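Long-range contacts in AvmM (Streptomyces sp. NBRC 109436, PDB 7FE6), which catalyses macrocyclization in alchivemycin A biosynthesis, through dehydration and a Michael-type addition: residues Ala26-Val31 / Arg181-Ser186; Thr40-Val45 / Thr137-Leu142; Leu60-Trp65 / Ala153-Leu158; Leu72-Phe77 / Val107-Gln112. All coordinates share one frame; numbering follows the deposited sequence.

Contact 1 (Ala26-Val31 / Arg181-Ser186); sequences ADFIGV and RLQQAS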
loop_
_atom_site.group_PDB
_atom_site.type_symbol
_atom_site.label_atom_id
_atom_site.label_comp_id
_atom_site.label_asym_id
_atom_site.label_seq_id
_atom_site.Cartn_x
_atom_site.Cartn_y
_atom_site.Cartn_z
ATOM N N ALA A 26 -9.481 -2.411 1.455
ATOM C CA ALA A 26 -8.858 -3.152 0.361
ATOM C C ALA A 26 -7.425 -2.670 0.110
ATOM O O ALA A 26 -7.110 -1.488 0.272
ATOM C CB ALA A 26 -9.674 -3.031 -0.920
ATOM N N ASP A 27 -6.566 -3.591 -0.341
ATOM C CA ASP A 27 -5.177 -3.274 -0.644
ATOM C C ASP A 27 -4.782 -3.795 -2.023
ATOM O O ASP A 27 -5.255 -4.849 -2.468
ATOM C CB ASP A 27 -4.224 -3.844 0.401
ATOM C CG ASP A 27 -4.488 -3.272 1.770
ATOM O OD1 ASP A 27 -4.435 -2.035 1.913
ATOM O OD2 ASP A 27 -4.725 -4.048 2.715
ATOM N N PHE A 28 -3.915 -3.034 -2.699
ATOM C CA PHE A 28 -3.343 -3.410 -3.985
ATOM C C PHE A 28 -1.895 -3.859 -3.812
ATOM O O PHE A 28 -1.151 -3.328 -2.979
ATOM C CB PHE A 28 -3.393 -2.235 -4.973
ATOM C CG PHE A 28 -4.775 -1.908 -5.495
ATOM C CD1 PHE A 28 -5.360 -2.683 -6.495
ATOM C CD2 PHE A 28 -5.459 -0.789 -5.050
ATOM C CE1 PHE A 28 -6.606 -2.369 -7.004
ATOM C CE2 PHE A 28 -6.733 -0.478 -5.568
ATOM C CZ PHE A 28 -7.297 -1.274 -6.531
ATOM N N ILE A 29 -1.488 -4.831 -4.627
ATOM C CA ILE A 29 -0.093 -5.253 -4.725
ATOM C C ILE A 29 0.266 -5.340 -6.201
ATOM O O ILE A 29 -0.438 -6.005 -6.967
ATOM C CB ILE A 29 0.169 -6.616 -4.050
ATOM C CG1 ILE A 29 -0.006 -6.537 -2.531
ATOM C CG2 ILE A 29 1.593 -7.097 -4.360
ATOM C CD1 ILE A 29 1.072 -5.709 -1.825
ATOM N N GLY A 30 1.350 -4.663 -6.604
ATOM C CA GLY A 30 1.911 -4.861 -7.921
ATOM C C GLY A 30 1.246 -4.100 -9.043
ATOM O O GLY A 30 1.493 -4.414 -10.211
ATOM N N VAL A 31 0.405 -3.117 -8.735
ATOM C CA VAL A 31 -0.154 -2.220 -9.745
ATOM C C VAL A 31 0.936 -1.270 -10.241
ATOM O O VAL A 31 1.483 -0.493 -9.443
ATOM C CB VAL A 31 -1.334 -1.415 -9.183
ATOM C CG1 VAL A 31 -1.994 -0.586 -10.306
ATOM C CG2 VAL A 31 -2.332 -2.347 -8.537
ATOM N N ARG A 181 -14.605 0.329 2.217
ATOM C CA ARG A 181 -13.811 1.533 2.003
ATOM C C ARG A 181 -13.139 1.482 0.636
ATOM O O ARG A 181 -12.448 0.512 0.319
ATOM C CB ARG A 181 -12.763 1.659 3.109
ATOM C CG ARG A 181 -12.079 3.010 3.176
ATOM C CD ARG A 181 -10.975 3.026 4.191
ATOM N NE ARG A 181 -9.761 2.385 3.706
ATOM C CZ ARG A 181 -8.538 2.625 4.192
ATOM N NH1 ARG A 181 -8.365 3.504 5.180
ATOM N NH2 ARG A 181 -7.480 1.993 3.685
ATOM N N LEU A 182 -13.365 2.500 -0.184
ATOM C CA LEU A 182 -12.768 2.538 -1.510
ATOM C C LEU A 182 -11.257 2.692 -1.418
ATOM O O LEU A 182 -10.761 3.537 -0.674
ATOM C CB LEU A 182 -13.351 3.697 -2.310
ATOM C CG LEU A 182 -13.148 3.752 -3.827
ATOM C CD1 LEU A 182 -13.752 2.543 -4.526
ATOM C CD2 LEU A 182 -13.802 5.015 -4.366
ATOM N N GLN A 183 -10.528 1.908 -2.213
ATOM C CA GLN A 183 -9.082 2.023 -2.332
ATOM C C GLN A 183 -8.692 2.330 -3.776
ATOM O O GLN A 183 -9.244 1.759 -4.727
ATOM C CB GLN A 183 -8.378 0.742 -1.892
ATOM C CG GLN A 183 -6.895 0.938 -1.588
ATOM C CD GLN A 183 -6.690 1.746 -0.308
ATOM O OE1 GLN A 183 -7.584 1.830 0.524
ATOM N NE2 GLN A 183 -5.526 2.355 -0.162
ATOM N N GLN A 184 -7.708 3.201 -3.935
ATOM C CA GLN A 184 -7.353 3.774 -5.223
ATOM C C GLN A 184 -5.970 3.293 -5.622
ATOM O O GLN A 184 -5.112 3.044 -4.775
ATOM C CB GLN A 184 -7.386 5.311 -5.149
ATOM C CG GLN A 184 -7.035 6.086 -6.418
ATOM C CD GLN A 184 -7.246 7.598 -6.257
ATOM O OE1 GLN A 184 -7.867 8.050 -5.304
ATOM N NE2 GLN A 184 -6.676 8.375 -7.155
ATOM N N ALA A 185 -5.769 3.153 -6.923
ATOM C CA ALA A 185 -4.437 3.024 -7.495
ATOM C C ALA A 185 -4.426 3.917 -8.726
ATOM O O ALA A 185 -5.136 3.631 -9.699
ATOM C CB ALA A 185 -4.122 1.572 -7.842
ATOM N N SER A 186 -3.663 5.014 -8.672
ATOM C CA SER A 186 -3.570 5.940 -9.798
ATOM C C SER A 186 -2.463 5.524 -10.747
ATOM O O SER A 186 -1.396 5.092 -10.329
ATOM C CB SER A 186 -3.311 7.365 -9.326
ATOM O OG SER A 186 -4.409 7.852 -8.587
#
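The Phe28 ring has CG anti to the carbonyl carbon (chi1 -72°), which brings its edge to the Gln183 backbone. Gln183 has CG anti to the backbone N (chi1 -162°), which carries it to Ala26 O. Both contacts lie between the two sheets of a beta sandwich. Strand 24-29 edges one sheet, and strand 178-189 belongs to the facing sheet. The axes of strand pieces 26-29 and 183-186 approach to 7.1 Å, at 25°. No hydrogen bond joins the segments. Ala185 CB lies over one face of the Phe28 ring in a CH-pi contact, 4.1 Å from the centroid and offset toward the rim. At the ring edge, Phe28 CE2 is 3.5 Å from Gln183 O. Val31 reaches the same methyl, its CG1 3.9 Å from Ala185 CB. Gln183 CG comes 3.1 Å from Ala26 O, and Gln183 CB is 4.1 Å from Ala26 CB. Each strand is held in its own sheet by backbone bonds, Asp27 with Phe46 and Gln183 with Ala157. Gln184 points away from strand 24-29, and its OE1 bonds Ser135 OG of the second subunit. The other end of that amide, Gln184 NE2, donates to Ser186 OG at 2.7 Å.

Contact 2 (Thr40-Val45 / Thr137-Leu142); sequences TIEFSV and TAHVRL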
loop_
_atom_site.group_PDB
_atom_site.type_symbol
_atom_site.label_atom_id
_atom_site.label_comp_id
_atom_site.label_asym_id
_atom_site.label_seq_id
_atom_site.Cartn_x
_atom_site.Cartn_y
_atom_site.Cartn_z
ATOM N N THR A 40 -0.168 -6.884 -21.129
ATOM C CA THR A 40 -0.887 -7.528 -20.028
ATOM C C THR A 40 -0.096 -7.414 -18.727
ATOM O O THR A 40 1.080 -7.789 -18.665
ATOM C CB THR A 40 -1.175 -9.008 -20.329
ATOM O OG1 THR A 40 -2.040 -9.135 -21.474
ATOM C CG2 THR A 40 -1.830 -9.696 -19.124
ATOM N N ILE A 41 -0.745 -6.910 -17.689
ATOM C CA ILE A 41 -0.171 -6.886 -16.359
ATOM C C ILE A 41 -1.007 -7.783 -15.457
ATOM O O ILE A 41 -2.212 -7.980 -15.671
ATOM C CB ILE A 41 -0.110 -5.458 -15.789
ATOM C CG1 ILE A 41 -1.533 -4.953 -15.551
ATOM C CG2 ILE A 41 0.704 -4.539 -16.735
ATOM C CD1 ILE A 41 -1.642 -3.832 -14.606
ATOM N N GLU A 42 -0.355 -8.320 -14.432
ATOM C CA GLU A 42 -1.021 -9.043 -13.364
ATOM C C GLU A 42 -0.736 -8.314 -12.065
ATOM O O GLU A 42 0.409 -7.963 -11.795
ATOM C CB GLU A 42 -0.525 -10.486 -13.268
ATOM C CG GLU A 42 -1.200 -11.307 -12.157
ATOM C CD GLU A 42 -0.985 -12.817 -12.313
ATOM O OE1 GLU A 42 -0.690 -13.281 -13.453
ATOM O OE2 GLU A 42 -1.123 -13.542 -11.280
ATOM N N PHE A 43 -1.773 -8.077 -11.275
ATOM C CA PHE A 43 -1.642 -7.545 -9.926
ATOM C C PHE A 43 -2.585 -8.326 -9.016
ATOM O O PHE A 43 -3.313 -9.219 -9.454
ATOM C CB PHE A 43 -1.923 -6.034 -9.858
ATOM C CG PHE A 43 -3.317 -5.648 -10.278
ATOM C CD1 PHE A 43 -3.607 -5.374 -11.612
ATOM C CD2 PHE A 43 -4.354 -5.592 -9.348
ATOM C CE1 PHE A 43 -4.889 -5.031 -12.003
ATOM C CE2 PHE A 43 -5.629 -5.237 -9.734
ATOM C CZ PHE A 43 -5.896 -4.961 -11.076
ATOM N N SER A 44 -2.514 -8.041 -7.726
ATOM C CA SER A 44 -3.423 -8.656 -6.791
ATOM C C SER A 44 -4.099 -7.558 -5.987
ATOM O O SER A 44 -3.594 -6.442 -5.859
ATOM C CB SER A 44 -2.735 -9.700 -5.881
ATOM O OG SER A 44 -1.994 -9.126 -4.823
ATOM N N VAL A 45 -5.293 -7.872 -5.515
ATOM C CA VAL A 45 -6.075 -6.962 -4.698
ATOM C C VAL A 45 -6.856 -7.836 -3.727
ATOM O O VAL A 45 -7.301 -8.933 -4.084
ATOM C CB VAL A 45 -6.976 -6.052 -5.582
ATOM C CG1 VAL A 45 -7.744 -6.874 -6.633
ATOM C CG2 VAL A 45 -7.945 -5.191 -4.747
ATOM N N THR A 137 -8.766 -12.523 -1.734
ATOM C CA THR A 137 -7.879 -11.969 -2.745
ATOM C C THR A 137 -8.434 -12.255 -4.129
ATOM O O THR A 137 -8.908 -13.364 -4.400
ATOM C CB THR A 137 -6.469 -12.590 -2.654
ATOM O OG1 THR A 137 -5.800 -12.177 -1.456
ATOM C CG2 THR A 137 -5.613 -12.244 -3.883
ATOM N N ALA A 138 -8.327 -11.266 -5.014
ATOM C CA ALA A 138 -8.456 -11.483 -6.442
ATOM C C ALA A 138 -7.078 -11.274 -7.043
ATOM O O ALA A 138 -6.449 -10.231 -6.814
ATOM C CB ALA A 138 -9.484 -10.538 -7.072
ATOM N N HIS A 139 -6.587 -12.270 -7.765
ATOM C CA HIS A 139 -5.461 -12.062 -8.663
ATOM C C HIS A 139 -6.042 -11.589 -9.998
ATOM O O HIS A 139 -7.018 -12.165 -10.482
ATOM C CB HIS A 139 -4.669 -13.359 -8.826
ATOM C CG HIS A 139 -4.097 -13.894 -7.549
ATOM N ND1 HIS A 139 -2.779 -13.693 -7.179
ATOM C CD2 HIS A 139 -4.670 -14.601 -6.540
ATOM C CE1 HIS A 139 -2.562 -14.275 -6.010
ATOM N NE2 HIS A 139 -3.692 -14.836 -5.603
ATOM N N VAL A 140 -5.489 -10.524 -10.573
ATOM C CA VAL A 140 -6.153 -9.857 -11.690
ATOM C C VAL A 140 -5.184 -9.694 -12.858
ATOM O O VAL A 140 -4.086 -9.153 -12.688
ATOM C CB VAL A 140 -6.702 -8.478 -11.279
ATOM C CG1 VAL A 140 -7.501 -7.898 -12.414
ATOM C CG2 VAL A 140 -7.525 -8.569 -10.056
ATOM N N ARG A 141 -5.612 -10.102 -14.051
ATOM C CA ARG A 141 -4.852 -9.889 -15.273
ATOM C C ARG A 141 -5.602 -8.894 -16.150
ATOM O O ARG A 141 -6.774 -9.119 -16.508
ATOM C CB ARG A 141 -4.606 -11.200 -16.012
ATOM C CG ARG A 141 -3.574 -12.093 -15.365
ATOM C CD ARG A 141 -3.613 -13.517 -15.928
ATOM N NE ARG A 141 -2.619 -14.366 -15.298
ATOM C CZ ARG A 141 -2.634 -15.697 -15.301
ATOM N NH1 ARG A 141 -3.617 -16.374 -15.893
ATOM N NH2 ARG A 141 -1.669 -16.365 -14.671
ATOM N N LEU A 142 -4.909 -7.811 -16.519
ATOM C CA LEU A 142 -5.532 -6.662 -17.147
ATOM C C LEU A 142 -4.692 -6.218 -18.328
ATOM O O LEU A 142 -3.457 -6.195 -18.254
ATOM C CB LEU A 142 -5.677 -5.507 -16.170
ATOM C CG LEU A 142 -6.265 -4.211 -16.714
ATOM C CD1 LEU A 142 -7.658 -4.449 -17.264
ATOM C CD2 LEU A 142 -6.284 -3.163 -15.625
HETATM O O HOH W 1 -0.937 -12.125 -8.708
#
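Glu42 and Arg141 form a salt bridge on an antiparallel strand pair of one sheet of the beta sandwich. Arg141 NE donates to Glu42 OE1 over 2.9 Å. The oxygen lies in the guanidinium plane, but the donor stands above the carboxylate plane, and the two planes are 70° apart. Arg141 NH2 adds a weak bond to the same oxygen. Glu42 OE2 forms a second salt bridge, to Arg188 of the third subunit. It also accepts a bond from a water at 2.9 Å, and that water is in turn hydrogen-bonded to His139 ND1. The buried carboxylate is therefore held by two arginines and a water, which would be expected to favour its charged form. His139 NE2 is bonded to His152 of the third subunit, so this face of the sheet serves the trimer interface.

Between the strands, Ile41, Phe43 and Val45 form hydrogen-bonded pairs with Leu142, Val140 and Ala138. Val45 O, for instance, accepts from Ala138 N at 2.7 Å. The side chains of all three lie on one face, where Phe43 and Val45 pack into the sandwich interior. Phe43 CG sits between the backbone N and the carbonyl carbon (chi1 61°), which lays the ring alongside Val140. Val140 CB covers one ring face, 3.8 Å from the centroid, in a CH-pi contact. Leu142 CB meets the ring edge. Toward the other end of the pair, Val45 CG1 packs 3.8 Å from Val140 CG2.

Contact 3 (Leu60-Trp65 / Ala153-Leu158); sequences LNLVIW and AGIFAL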
loop_
_atom_site.group_PDB
_atom_site.type_symbol
_atom_site.label_atom_id
_atom_site.label_comp_id
_atom_site.label_asym_id
_atom_site.label_seq_id
_atom_site.Cartn_x
_atom_site.Cartn_y
_atom_site.Cartn_z
ATOM N N LEU A 60 -15.714 -8.819 -4.421
ATOM C CA LEU A 60 -14.969 -7.627 -4.809
ATOM C C LEU A 60 -15.540 -6.984 -6.073
ATOM O O LEU A 60 -15.883 -7.668 -7.045
ATOM C CB LEU A 60 -13.492 -7.962 -5.053
ATOM C CG LEU A 60 -12.658 -6.742 -5.497
ATOM C CD1 LEU A 60 -12.548 -5.708 -4.383
ATOM C CD2 LEU A 60 -11.311 -7.069 -6.139
ATOM N N ASN A 61 -15.598 -5.657 -6.063
ATOM C CA ASN A 61 -15.818 -4.864 -7.264
ATOM C C ASN A 61 -14.557 -4.059 -7.566
ATOM O O ASN A 61 -13.816 -3.667 -6.656
ATOM C CB ASN A 61 -17.025 -3.928 -7.102
ATOM C CG ASN A 61 -18.309 -4.687 -6.764
ATOM O OD1 ASN A 61 -18.886 -5.368 -7.613
ATOM N ND2 ASN A 61 -18.739 -4.599 -5.503
ATOM N N LEU A 62 -14.301 -3.862 -8.862
ATOM C CA LEU A 62 -13.141 -3.139 -9.378
ATOM C C LEU A 62 -13.640 -2.082 -10.353
ATOM O O LEU A 62 -14.451 -2.385 -11.235
ATOM C CB LEU A 62 -12.173 -4.092 -10.082
ATOM C CG LEU A 62 -10.668 -3.980 -9.897
ATOM C CD1 LEU A 62 -10.252 -4.178 -8.448
ATOM C CD2 LEU A 62 -10.046 -5.031 -10.757
ATOM N N VAL A 63 -13.206 -0.839 -10.180
ATOM C CA VAL A 63 -13.659 0.254 -11.034
ATOM C C VAL A 63 -12.482 0.805 -11.818
ATOM O O VAL A 63 -11.443 1.129 -11.240
ATOM C CB VAL A 63 -14.336 1.370 -10.227
ATOM C CG1 VAL A 63 -14.846 2.431 -11.158
ATOM C CG2 VAL A 63 -15.472 0.795 -9.422
ATOM N N ILE A 64 -12.631 0.886 -13.135
ATOM C CA ILE A 64 -11.624 1.506 -13.986
ATOM C C ILE A 64 -12.165 2.851 -14.434
ATOM O O ILE A 64 -13.305 2.935 -14.898
ATOM C CB ILE A 64 -11.251 0.618 -15.179
ATOM C CG1 ILE A 64 -10.768 -0.747 -14.668
ATOM C CG2 ILE A 64 -10.181 1.330 -16.014
ATOM C CD1 ILE A 64 -10.316 -1.690 -15.762
ATOM N N TRP A 65 -11.371 3.900 -14.254
ATOM C CA TRP A 65 -11.804 5.280 -14.430
ATOM C C TRP A 65 -10.779 6.031 -15.266
ATOM O O TRP A 65 -9.577 5.959 -14.991
ATOM C CB TRP A 65 -11.993 5.971 -13.077
ATOM C CG TRP A 65 -12.268 7.474 -13.146
ATOM C CD1 TRP A 65 -13.342 8.090 -13.732
ATOM C CD2 TRP A 65 -11.487 8.527 -12.541
ATOM N NE1 TRP A 65 -13.260 9.461 -13.554
ATOM C CE2 TRP A 65 -12.137 9.751 -12.824
ATOM C CE3 TRP A 65 -10.295 8.551 -11.803
ATOM C CZ2 TRP A 65 -11.640 10.977 -12.396
ATOM C CZ3 TRP A 65 -9.804 9.772 -11.377
ATOM C CH2 TRP A 65 -10.477 10.968 -11.675
ATOM N N ALA A 153 -5.703 8.179 -14.615
ATOM C CA ALA A 153 -6.684 7.121 -14.520
ATOM C C ALA A 153 -6.499 6.455 -13.170
ATOM O O ALA A 153 -5.486 6.650 -12.487
ATOM C CB ALA A 153 -6.521 6.107 -15.661
ATOM N N GLY A 154 -7.466 5.637 -12.794
ATOM C CA GLY A 154 -7.350 4.906 -11.549
ATOM C C GLY A 154 -8.020 3.563 -11.663
ATOM O O GLY A 154 -9.000 3.389 -12.403
ATOM N N ILE A 155 -7.473 2.595 -10.934
ATOM C CA ILE A 155 -8.205 1.383 -10.597
ATOM C C ILE A 155 -8.668 1.541 -9.157
ATOM O O ILE A 155 -7.876 1.906 -8.273
ATOM C CB ILE A 155 -7.339 0.131 -10.778
ATOM C CG1 ILE A 155 -6.730 0.119 -12.175
ATOM C CG2 ILE A 155 -8.182 -1.104 -10.590
ATOM C CD1 ILE A 155 -5.707 -0.993 -12.415
ATOM N N PHE A 156 -9.938 1.257 -8.912
ATOM C CA PHE A 156 -10.508 1.407 -7.586
ATOM C C PHE A 156 -11.072 0.084 -7.100
ATOM O O PHE A 156 -11.708 -0.650 -7.865
ATOM C CB PHE A 156 -11.611 2.447 -7.544
ATOM C CG PHE A 156 -11.150 3.850 -7.820
ATOM C CD1 PHE A 156 -10.911 4.275 -9.137
ATOM C CD2 PHE A 156 -10.976 4.753 -6.764
ATOM C CE1 PHE A 156 -10.522 5.562 -9.399
ATOM C CE2 PHE A 156 -10.570 6.044 -7.008
ATOM C CZ PHE A 156 -10.343 6.458 -8.338
ATOM N N ALA A 157 -10.789 -0.234 -5.841
ATOM C CA ALA A 157 -11.296 -1.438 -5.205
ATOM C C ALA A 157 -12.487 -1.070 -4.333
ATOM O O ALA A 157 -12.369 -0.237 -3.428
ATOM C CB ALA A 157 -10.200 -2.115 -4.388
ATOM N N LEU A 158 -13.628 -1.694 -4.600
ATOM C CA LEU A 158 -14.859 -1.416 -3.864
ATOM C C LEU A 158 -15.369 -2.744 -3.330
ATOM O O LEU A 158 -16.068 -3.480 -4.053
ATOM C CB LEU A 158 -15.911 -0.752 -4.750
ATOM C CG LEU A 158 -17.297 -0.577 -4.115
ATOM C CD1 LEU A 158 -17.298 0.488 -2.996
ATOM C CD2 LEU A 158 -18.344 -0.293 -5.180
#
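Two inner antiparallel strands of the mixed sheet in the beta sandwich meet here. Asn61, Val63 and Trp65 form hydrogen-bonded pairs with Leu158, Phe156 and Gly154. In the central pair, Val63 N to Phe156 O and Phe156 N to Val63 O are both 2.8 Å. Asn61 adds a side-chain bond, its ND2 donating to Leu158 O at 3.2 Å. Its backbone N reaches the same oxygen from the opposite face of the carbonyl plane. Asn61 CG sits beside its own backbone N (chi1 -57°), which turns ND2 toward the Leu158 oxygen, 22° out of the carbonyl plane. Asn61 ND2 also bonds Phe175 O. On the same side of the sheet, Trp65 CE3 meets the edge of the Phe156 ring, 3.8 Å from CE1. Leu62 and Ile155 occupy the opposite, inner side, with Leu62 CG 3.9 Å from Ile155 CG2. Leu62 also packs on Val45 of the facing sheet. Leu158 O takes two N-H groups and Asn61 ND2 has two acceptors, consistent with a well-ordered end to this strand pair.

Contact 4 (Leu72-Phe77 / Val107-Gln112); sequences LRREDF and VHIACQ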
loop_
_atom_site.group_PDB
_atom_site.type_symbol
_atom_site.label_atom_id
_atom_site.label_comp_id
_atom_site.label_asym_id
_atom_site.label_seq_id
_atom_site.Cartn_x
_atom_site.Cartn_y
_atom_site.Cartn_z
ATOM N N LEU A 72 -14.161 5.358 -22.962
ATOM C CA LEU A 72 -13.819 4.013 -22.503
ATOM C C LEU A 72 -15.072 3.170 -22.245
ATOM O O LEU A 72 -16.064 3.648 -21.686
ATOM C CB LEU A 72 -12.955 4.094 -21.235
ATOM C CG LEU A 72 -12.579 2.806 -20.486
ATOM C CD1 LEU A 72 -11.645 1.952 -21.331
ATOM C CD2 LEU A 72 -11.936 3.113 -19.122
ATOM N N ARG A 73 -15.049 1.921 -22.705
ATOM C CA ARG A 73 -16.107 0.958 -22.406
ATOM C C ARG A 73 -15.495 -0.339 -21.885
ATOM O O ARG A 73 -14.291 -0.562 -22.001
ATOM C CB ARG A 73 -16.969 0.676 -23.645
ATOM C CG ARG A 73 -17.641 1.913 -24.174
ATOM C CD ARG A 73 -18.652 2.492 -23.184
ATOM N NE ARG A 73 -19.275 3.694 -23.745
ATOM C CZ ARG A 73 -18.895 4.936 -23.457
ATOM N NH1 ARG A 73 -17.911 5.150 -22.573
ATOM N NH2 ARG A 73 -19.506 5.965 -24.039
ATOM N N ARG A 74 -16.351 -1.226 -21.359
ATOM C CA ARG A 74 -15.882 -2.520 -20.851
ATOM C C ARG A 74 -15.097 -3.286 -21.910
ATOM O O ARG A 74 -14.113 -3.977 -21.597
ATOM C CB ARG A 74 -17.075 -3.354 -20.355
ATOM C CG ARG A 74 -16.736 -4.799 -19.974
ATOM C CD ARG A 74 -15.675 -4.894 -18.867
ATOM N NE ARG A 74 -15.382 -6.282 -18.521
ATOM C CZ ARG A 74 -14.501 -7.047 -19.163
ATOM N NH1 ARG A 74 -13.815 -6.555 -20.190
ATOM N NH2 ARG A 74 -14.308 -8.310 -18.784
ATOM N N GLU A 75 -15.542 -3.176 -23.168
ATOM C CA GLU A 75 -14.965 -3.852 -24.324
ATOM C C GLU A 75 -13.544 -3.412 -24.664
ATOM O O GLU A 75 -12.844 -4.152 -25.361
ATOM C CB GLU A 75 -15.869 -3.608 -25.552
ATOM C CG GLU A 75 -17.251 -4.290 -25.501
ATOM C CD GLU A 75 -18.167 -3.726 -24.411
ATOM O OE1 GLU A 75 -18.356 -2.481 -24.387
ATOM O OE2 GLU A 75 -18.668 -4.531 -23.564
ATOM N N ASP A 76 -13.091 -2.250 -24.193
ATOM C CA ASP A 76 -11.785 -1.729 -24.603
ATOM C C ASP A 76 -10.632 -2.353 -23.829
ATOM O O ASP A 76 -9.468 -1.971 -24.043
ATOM C CB ASP A 76 -11.717 -0.211 -24.422
ATOM C CG ASP A 76 -12.666 0.523 -25.322
ATOM O OD1 ASP A 76 -12.731 0.176 -26.523
ATOM O OD2 ASP A 76 -13.360 1.433 -24.807
ATOM N N PHE A 77 -10.932 -3.258 -22.905
ATOM C CA PHE A 77 -9.903 -3.937 -22.148
ATOM C C PHE A 77 -10.307 -5.387 -21.913
ATOM O O PHE A 77 -11.475 -5.770 -22.030
ATOM C CB PHE A 77 -9.615 -3.200 -20.833
ATOM C CG PHE A 77 -10.827 -2.974 -19.950
ATOM C CD1 PHE A 77 -11.173 -3.897 -18.963
ATOM C CD2 PHE A 77 -11.576 -1.806 -20.056
ATOM C CE1 PHE A 77 -12.259 -3.671 -18.131
ATOM C CE2 PHE A 77 -12.660 -1.581 -19.218
ATOM C CZ PHE A 77 -12.995 -2.517 -18.247
ATOM N N VAL A 107 -15.098 8.877 -17.515
ATOM C CA VAL A 107 -16.003 7.734 -17.488
ATOM C C VAL A 107 -15.361 6.692 -16.582
ATOM O O VAL A 107 -14.133 6.637 -16.450
ATOM C CB VAL A 107 -16.272 7.162 -18.902
ATOM C CG1 VAL A 107 -14.979 6.654 -19.536
ATOM C CG2 VAL A 107 -17.305 6.054 -18.842
ATOM N N HIS A 108 -16.191 5.874 -15.932
ATOM C CA HIS A 108 -15.649 4.731 -15.212
ATOM C C HIS A 108 -16.519 3.503 -15.435
ATOM O O HIS A 108 -17.730 3.598 -15.657
ATOM C CB HIS A 108 -15.453 5.041 -13.714
ATOM C CG HIS A 108 -16.714 5.149 -12.909
ATOM N ND1 HIS A 108 -17.514 4.063 -12.623
ATOM C CD2 HIS A 108 -17.285 6.208 -12.285
ATOM C CE1 HIS A 108 -18.527 4.446 -11.866
ATOM N NE2 HIS A 108 -18.418 5.746 -11.654
ATOM N N ILE A 109 -15.869 2.346 -15.443
ATOM C CA ILE A 109 -16.515 1.072 -15.739
ATOM C C ILE A 109 -16.366 0.212 -14.484
ATOM O O ILE A 109 -15.252 -0.220 -14.148
ATOM C CB ILE A 109 -15.896 0.368 -16.958
ATOM C CG1 ILE A 109 -15.770 1.301 -18.169
ATOM C CG2 ILE A 109 -16.746 -0.822 -17.353
ATOM C CD1 ILE A 109 -17.046 1.919 -18.602
ATOM N N ALA A 110 -17.480 -0.037 -13.789
ATOM C CA ALA A 110 -17.476 -0.833 -12.569
ATOM C C ALA A 110 -17.675 -2.309 -12.903
ATOM O O ALA A 110 -18.635 -2.673 -13.587
ATOM C CB ALA A 110 -18.555 -0.345 -11.602
ATOM N N CYS A 111 -16.755 -3.150 -12.429
ATOM C CA CYS A 111 -16.731 -4.574 -12.746
ATOM C C CYS A 111 -16.810 -5.431 -11.492
ATOM O O CYS A 111 -16.077 -5.203 -10.521
ATOM C CB CYS A 111 -15.469 -4.938 -13.522
ATOM S SG CYS A 111 -15.322 -4.050 -15.028
ATOM N N GLN A 112 -17.653 -6.451 -11.542
ATOM C CA GLN A 112 -17.769 -7.396 -10.447
ATOM C C GLN A 112 -16.740 -8.514 -10.604
ATOM O O GLN A 112 -16.690 -9.186 -11.636
ATOM C CB GLN A 112 -19.189 -7.961 -10.380
ATOM C CG GLN A 112 -19.464 -8.775 -9.129
ATOM C CD GLN A 112 -20.893 -9.321 -9.070
ATOM O OE1 GLN A 112 -21.158 -10.317 -8.395
ATOM N NE2 GLN A 112 -21.822 -8.640 -9.735
#
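Leu72 lays its CB against Val107 CG1, at 3.7 Å, and its CG near Ile109 CG1, at 4.2 Å. The contact seats a loop with a short 3-10 turn, residues 74-76, on strand 107-113 at the margin of the beta sandwich. No hydrogen bond crosses between the segments, and the strand offers Val107, Ile109 and Cys111 to the loop. Ile109 CG2 is anti to the backbone N, and this branch packs 3.9 Å from Arg74 CB. Its other branch ends in CD1, which meets the backbone of Leu72 and Arg73. Arg73 crosses Val107 at about a right angle, its NH1 3.9 Å from Val107 CG2. Arg74 bends at chi2 and brings CD to 3.9 Å from Cys111 SG. Arg74 NE is hydrogen-bonded to Gln91 OE1. Within the turn, Arg73 N donates to Asp76 OD2 at 2.7 Å, and Asp76 N to Arg73 O. Asp76 OD1 makes a salt bridge with Arg145. Phe77 closes the group with its ring edge toward the strand. Cys111 SG lies in that ring's plane as a sulfur-aromatic contact, 5.5 Å from the centroid, while Arg74 O stands 3.5 Å above the plane, over the ring centre.

Contact 2 lies in one sheet of the sandwich and contact 3 in the other, their centres about 12 Å apart. They meet in the core, where Val45 CG1 is 3.6 Å from Leu60 CD2. Contact 1 bridges the sheets: Ile29 N probably bonds Ser44 O of contact 2, and Gln183 O probably accepts from Ala157 N of contact 3, at 2.8 Å. Contact 4 continues the sheet of contact 3 through Ile64 O and Ile109 N, and touches contact 2 where Phe77 packs on Leu142. Bound alchivemycin A lies about 8 Å from the Thr137 side chain and about 12 Å from that of Ala26. Its pocket includes Arg50, Val133 and Glu134.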